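MW1564 protein (Staphylococcus aureus, PDB 3NTV) probably transfers a methyl group from S-adenosylmethionine to a hydroxyl of its acceptor, as a putative caffeoyl-CoA O-methyltransferase with a Rossmann-like fold. Local coordinates at residues V172-S184 with V194-L208. Sequence-based numbering, arbitrary orientation.
Sequences VITDNVLYHGFVS and VRQMVKKVQDYNEWL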
loop_
_atom_site.group_PDB
_atom_site.type_symbol
_atom_site.label_atom_id
_atom_site.label_comp_id
_atom_site.label_asym_id
_atom_site.label_seq_id
_atom_site.Cartn_x
_atom_site.Cartn_y
_atom_site.Cartn_z
ATOM N N VAL A 172 8.928 6.593 6.560
ATOM C CA VAL A 172 8.591 7.939 6.096
ATOM C C VAL A 172 7.484 7.705 5.067
ATOM O O VAL A 172 7.700 6.987 4.067
ATOM C CB VAL A 172 9.729 8.778 5.480
ATOM C CG1 VAL A 172 9.216 10.188 5.110
ATOM C CG2 VAL A 172 10.901 8.883 6.439
ATOM N N ILE A 173 6.306 8.282 5.331
ATOM C CA ILE A 173 5.175 8.200 4.411
ATOM C C ILE A 173 5.051 9.573 3.740
ATOM O O ILE A 173 4.851 10.587 4.427
ATOM C CB ILE A 173 3.854 7.825 5.143
ATOM C CG1 ILE A 173 3.982 6.492 5.953
ATOM C CG2 ILE A 173 2.693 7.780 4.133
ATOM C CD1 ILE A 173 4.514 5.339 5.187
ATOM N N THR A 174 5.219 9.621 2.416
ATOM C CA THR A 174 5.098 10.898 1.699
ATOM C C THR A 174 3.837 10.885 0.854
ATOM O O THR A 174 3.706 10.061 -0.066
ATOM C CB THR A 174 6.323 11.236 0.817
ATOM O OG1 THR A 174 7.548 11.072 1.538
ATOM C CG2 THR A 174 6.251 12.660 0.287
ATOM N N ASP A 175 2.932 11.828 1.138
ATOM C CA ASP A 175 1.719 11.999 0.350
ATOM C C ASP A 175 1.979 12.971 -0.795
ATOM O O ASP A 175 2.938 13.747 -0.747
ATOM C CB ASP A 175 0.566 12.528 1.225
ATOM C CG ASP A 175 -0.824 12.288 0.660
ATOM O OD1 ASP A 175 -0.942 11.560 -0.361
ATOM O OD2 ASP A 175 -1.785 12.854 1.206
ATOM N N ASN A 176 1.105 12.934 -1.812
ATOM C CA ASN A 176 1.110 13.881 -2.912
ATOM C C ASN A 176 2.347 13.829 -3.793
ATOM O O ASN A 176 2.758 14.849 -4.342
ATOM C CB ASN A 176 0.824 15.291 -2.368
ATOM C CG ASN A 176 0.074 16.198 -3.300
ATOM O OD1 ASN A 176 -0.550 15.772 -4.283
ATOM N ND2 ASN A 176 0.145 17.473 -3.001
ATOM N N VAL A 177 2.885 12.621 -4.000
ATOM C CA VAL A 177 4.068 12.422 -4.856
ATOM C C VAL A 177 3.725 12.517 -6.360
ATOM O O VAL A 177 4.633 12.548 -7.192
ATOM C CB VAL A 177 4.948 11.206 -4.479
ATOM C CG1 VAL A 177 5.554 11.386 -3.089
ATOM C CG2 VAL A 177 4.166 9.902 -4.578
ATOM N N LEU A 178 2.425 12.618 -6.695
ATOM C CA LEU A 178 1.979 12.849 -8.081
ATOM C C LEU A 178 1.378 14.263 -8.235
ATOM O O LEU A 178 0.819 14.566 -9.285
ATOM C CB LEU A 178 0.940 11.785 -8.525
ATOM C CG LEU A 178 1.440 10.335 -8.696
ATOM C CD1 LEU A 178 0.290 9.421 -9.035
ATOM C CD2 LEU A 178 2.494 10.220 -9.797
ATOM N N TYR A 179 1.529 15.145 -7.208
ATOM C CA TYR A 179 0.926 16.489 -7.171
ATOM C C TYR A 179 -0.501 16.488 -7.721
ATOM O O TYR A 179 -0.786 17.068 -8.771
ATOM C CB TYR A 179 1.793 17.653 -7.753
ATOM C CG TYR A 179 1.242 18.998 -7.295
ATOM C CD1 TYR A 179 0.644 19.877 -8.199
ATOM C CD2 TYR A 179 1.150 19.308 -5.938
ATOM C CE1 TYR A 179 0.015 21.049 -7.765
ATOM C CE2 TYR A 179 0.537 20.479 -5.497
ATOM C CZ TYR A 179 -0.009 21.358 -6.414
ATOM O OH TYR A 179 -0.585 22.519 -5.949
ATOM N N HIS A 180 -1.376 15.707 -7.073
ATOM C CA HIS A 180 -2.793 15.587 -7.425
ATOM C C HIS A 180 -3.031 15.008 -8.832
ATOM O O HIS A 180 -4.123 15.161 -9.386
ATOM C CB HIS A 180 -3.500 16.946 -7.233
ATOM C CG HIS A 180 -3.232 17.596 -5.912
ATOM N ND1 HIS A 180 -3.783 17.104 -4.736
ATOM C CD2 HIS A 180 -2.497 18.692 -5.623
ATOM C CE1 HIS A 180 -3.369 17.922 -3.782
ATOM N NE2 HIS A 180 -2.587 18.887 -4.270
ATOM N N GLY A 181 -2.009 14.365 -9.393
ATOM C CA GLY A 181 -2.063 13.781 -10.728
ATOM C C GLY A 181 -1.526 14.688 -11.817
ATOM O O GLY A 181 -1.526 14.301 -12.987
ATOM N N PHE A 182 -1.051 15.892 -11.443
ATOM C CA PHE A 182 -0.523 16.870 -12.404
ATOM C C PHE A 182 0.845 16.583 -12.953
ATOM O O PHE A 182 1.188 17.180 -13.967
ATOM C CB PHE A 182 -0.522 18.288 -11.823
ATOM C CG PHE A 182 -1.879 18.922 -11.700
ATOM C CD1 PHE A 182 -2.611 19.261 -12.836
ATOM C CD2 PHE A 182 -2.377 19.294 -10.460
ATOM C CE1 PHE A 182 -3.861 19.871 -12.722
ATOM C CE2 PHE A 182 -3.617 19.922 -10.348
ATOM C CZ PHE A 182 -4.353 20.199 -11.479
ATOM N N VAL A 183 1.657 15.737 -12.290
ATOM C CA VAL A 183 3.038 15.463 -12.725
ATOM C C VAL A 183 3.283 15.224 -14.222
ATOM O O VAL A 183 4.286 15.731 -14.750
ATOM C CB VAL A 183 3.819 14.468 -11.832
ATOM C CG1 VAL A 183 4.073 15.051 -10.449
ATOM C CG2 VAL A 183 3.108 13.129 -11.744
ATOM N N SER A 184 2.366 14.489 -14.896
ATOM C CA SER A 184 2.492 14.164 -16.325
ATOM C C SER A 184 1.436 14.850 -17.210
ATOM O O SER A 184 1.391 14.606 -18.423
ATOM C CB SER A 184 2.438 12.651 -16.518
ATOM O OG SER A 184 3.489 12.005 -15.819
ATOM N N VAL A 194 1.000 25.610 -10.308
ATOM C CA VAL A 194 0.968 24.146 -10.510
ATOM C C VAL A 194 2.304 23.683 -11.092
ATOM O O VAL A 194 2.881 22.730 -10.590
ATOM C CB VAL A 194 -0.254 23.697 -11.348
ATOM C CG1 VAL A 194 -0.157 22.222 -11.730
ATOM C CG2 VAL A 194 -1.541 23.959 -10.582
ATOM N N ARG A 195 2.858 24.424 -12.077
ATOM C CA ARG A 195 4.178 24.077 -12.626
ATOM C C ARG A 195 5.278 24.092 -11.585
ATOM O O ARG A 195 6.096 23.164 -11.548
ATOM C CB ARG A 195 4.549 24.990 -13.804
ATOM C CG ARG A 195 3.660 24.721 -14.997
ATOM C CD ARG A 195 4.138 25.422 -16.262
ATOM N NE ARG A 195 4.233 26.886 -16.137
ATOM C CZ ARG A 195 3.235 27.735 -16.368
ATOM N NH1 ARG A 195 2.026 27.282 -16.676
ATOM N NH2 ARG A 195 3.434 29.045 -16.273
ATOM N N GLN A 196 5.289 25.112 -10.711
ATOM C CA GLN A 196 6.295 25.228 -9.649
ATOM C C GLN A 196 6.173 24.032 -8.683
ATOM O O GLN A 196 7.188 23.467 -8.282
ATOM C CB GLN A 196 6.114 26.535 -8.870
ATOM C CG GLN A 196 6.517 27.779 -9.655
ATOM C CD GLN A 196 6.295 29.010 -8.821
ATOM O OE1 GLN A 196 5.174 29.510 -8.680
ATOM N NE2 GLN A 196 7.359 29.502 -8.213
HETATM N N MSE A 197 4.933 23.635 -8.353
HETATM C CA MSE A 197 4.676 22.503 -7.454
HETATM C C MSE A 197 5.058 21.172 -8.073
HETATM O O MSE A 197 5.627 20.317 -7.393
HETATM C CB MSE A 197 3.220 22.501 -6.985
HETATM C CG MSE A 197 2.857 23.733 -6.156
HETATM SE SE MSE A 197 3.857 23.856 -4.462
HETATM C CE MSE A 197 5.203 25.185 -5.022
ATOM N N VAL A 198 4.764 20.992 -9.373
ATOM C CA VAL A 198 5.140 19.774 -10.108
ATOM C C VAL A 198 6.670 19.660 -10.084
ATOM O O VAL A 198 7.192 18.586 -9.780
ATOM C CB VAL A 198 4.535 19.755 -11.533
ATOM C CG1 VAL A 198 5.146 18.640 -12.394
ATOM C CG2 VAL A 198 3.021 19.602 -11.483
ATOM N N LYS A 199 7.394 20.777 -10.348
ATOM C CA LYS A 199 8.855 20.762 -10.315
ATOM C C LYS A 199 9.382 20.361 -8.933
ATOM O O LYS A 199 10.294 19.546 -8.840
ATOM C CB LYS A 199 9.423 22.140 -10.722
ATOM C CG LYS A 199 10.755 22.040 -11.450
ATOM C CD LYS A 199 11.630 23.272 -11.245
ATOM C CE LYS A 199 13.057 23.043 -11.699
ATOM N NZ LYS A 199 13.802 22.123 -10.794
ATOM N N LYS A 200 8.803 20.926 -7.862
ATOM C CA LYS A 200 9.207 20.613 -6.491
ATOM C C LYS A 200 9.000 19.111 -6.182
ATOM O O LYS A 200 9.896 18.473 -5.648
ATOM C CB LYS A 200 8.388 21.470 -5.495
ATOM C CG LYS A 200 8.770 21.233 -4.028
ATOM C CD LYS A 200 7.652 21.697 -3.075
ATOM C CE LYS A 200 7.610 23.186 -2.919
ATOM N NZ LYS A 200 6.640 23.585 -1.859
ATOM N N VAL A 201 7.839 18.577 -6.537
ATOM C CA VAL A 201 7.464 17.182 -6.264
ATOM C C VAL A 201 8.353 16.242 -7.064
ATOM O O VAL A 201 8.878 15.268 -6.517
ATOM C CB VAL A 201 5.946 16.972 -6.495
ATOM C CG1 VAL A 201 5.580 15.505 -6.548
ATOM C CG2 VAL A 201 5.136 17.671 -5.395
ATOM N N GLN A 202 8.572 16.559 -8.355
ATOM C CA GLN A 202 9.464 15.734 -9.165
ATOM C C GLN A 202 10.870 15.729 -8.607
ATOM O O GLN A 202 11.473 14.650 -8.541
ATOM C CB GLN A 202 9.439 16.153 -10.638
ATOM C CG GLN A 202 8.100 15.831 -11.333
ATOM C CD GLN A 202 8.032 16.332 -12.771
ATOM O OE1 GLN A 202 7.095 16.015 -13.517
ATOM N NE2 GLN A 202 8.947 17.199 -13.166
ATOM N N ASP A 203 11.402 16.914 -8.198
ATOM C CA ASP A 203 12.727 17.006 -7.576
ATOM C C ASP A 203 12.772 16.171 -6.282
ATOM O O ASP A 203 13.743 15.460 -6.048
ATOM C CB ASP A 203 13.101 18.469 -7.274
ATOM C CG ASP A 203 13.431 19.278 -8.516
ATOM O OD1 ASP A 203 13.518 18.674 -9.621
ATOM O OD2 ASP A 203 13.604 20.510 -8.391
ATOM N N TYR A 204 11.726 16.278 -5.441
ATOM C CA TYR A 204 11.638 15.509 -4.193
ATOM C C TYR A 204 11.704 14.014 -4.482
ATOM O O TYR A 204 12.476 13.321 -3.832
ATOM C CB TYR A 204 10.334 15.854 -3.433
ATOM C CG TYR A 204 10.134 15.059 -2.160
ATOM C CD1 TYR A 204 10.549 15.561 -0.930
ATOM C CD2 TYR A 204 9.555 13.793 -2.189
ATOM C CE1 TYR A 204 10.368 14.832 0.250
ATOM C CE2 TYR A 204 9.374 13.054 -1.017
ATOM C CZ TYR A 204 9.763 13.588 0.203
ATOM O OH TYR A 204 9.567 12.906 1.383
ATOM N N ASN A 205 10.891 13.524 -5.421
ATOM C CA ASN A 205 10.869 12.088 -5.760
ATOM C C ASN A 205 12.236 11.553 -6.195
ATOM O O ASN A 205 12.674 10.509 -5.715
ATOM C CB ASN A 205 9.807 11.789 -6.795
ATOM C CG ASN A 205 8.408 12.046 -6.291
ATOM O OD1 ASN A 205 8.151 12.130 -5.069
ATOM N ND2 ASN A 205 7.488 12.241 -7.209
ATOM N N GLU A 206 12.914 12.285 -7.097
ATOM C CA GLU A 206 14.240 11.895 -7.590
ATOM C C GLU A 206 15.256 11.906 -6.463
ATOM O O GLU A 206 16.091 11.020 -6.393
ATOM C CB GLU A 206 14.703 12.850 -8.705
ATOM C CG GLU A 206 13.903 12.756 -9.989
ATOM C CD GLU A 206 14.151 11.555 -10.889
ATOM O OE1 GLU A 206 13.305 11.315 -11.780
ATOM O OE2 GLU A 206 15.184 10.866 -10.720
ATOM N N TRP A 207 15.204 12.913 -5.590
ATOM C CA TRP A 207 16.144 13.021 -4.483
ATOM C C TRP A 207 15.895 11.859 -3.485
ATOM O O TRP A 207 16.843 11.247 -2.997
ATOM C CB TRP A 207 15.955 14.385 -3.816
ATOM C CG TRP A 207 16.713 14.568 -2.546
ATOM C CD1 TRP A 207 17.995 15.014 -2.410
ATOM C CD2 TRP A 207 16.213 14.358 -1.222
ATOM N NE1 TRP A 207 18.332 15.079 -1.077
ATOM C CE2 TRP A 207 17.243 14.709 -0.324
ATOM C CE3 TRP A 207 14.971 13.940 -0.703
ATOM C CZ2 TRP A 207 17.087 14.620 1.064
ATOM C CZ3 TRP A 207 14.812 13.870 0.670
ATOM C CH2 TRP A 207 15.868 14.187 1.537
ATOM N N LEU A 208 14.618 11.544 -3.230
ATOM C CA LEU A 208 14.247 10.476 -2.297
ATOM C C LEU A 208 14.771 9.106 -2.710
ATOM O O LEU A 208 15.363 8.413 -1.880
ATOM C CB LEU A 208 12.733 10.445 -2.112
ATOM C CG LEU A 208 12.153 9.348 -1.196
ATOM C CD1 LEU A 208 12.671 9.505 0.219
ATOM C CD2 LEU A 208 10.643 9.423 -1.221
#
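V201 packs its two methyls against the backbone of the turn N176-Y179, just after strand 170-175. Its CG1, anti to the backbone N (chi1 166°), lies 3.2 Å from V177 O, while CG2 turns to N176 O and Y179 CB. One turn on, N205 grips the same carbonyl: its ND2 donates to V177 O at 2.9 Å, in the carbonyl plane and on a lone pair, with an N-H...O angle of 154°. That amide also packs its OD1 against V177 CG1, and ND2 has a second bond, to Y28 OH of the second subunit, so this buried group ties loop, helix and dimer partner together. Further along, T174 and Y204 approach from opposite directions, and the hydroxyls T174 OG1 and Y204 OH share a hydrogen bond of 2.7 Å; T174 CG2 rests obliquely against the ring, 3.4 Å from Y204 CE2. In the Rossmann-like sheet of this methyltransferase family, strand 170-175 is the fifth of the parallel strands, and helix 192-209 is the link that follows it, packed on one side of the sheet before the antiparallel pair 214-219 and 225-230. V183 is buried too, its CA 3.8 Å from V198 CG1 and its CG1 against V201 CG1. Toward the start of the helix the contact becomes aromatic and more open. The partly exposed Y179 lays one ring face on M197, a selenomethionine in the model, whose CB stands 3.5 Å from the ring centroid; its bent chain carries SE obliquely to the ring in a Met-aromatic contact. H180 CD2 lies against the opposite face, toward the rim. Nearer the start of the helix, partly exposed F182 takes V194 CG1 over one face, 4.0 Å from the centroid, and F182 CB touches V198 CG2.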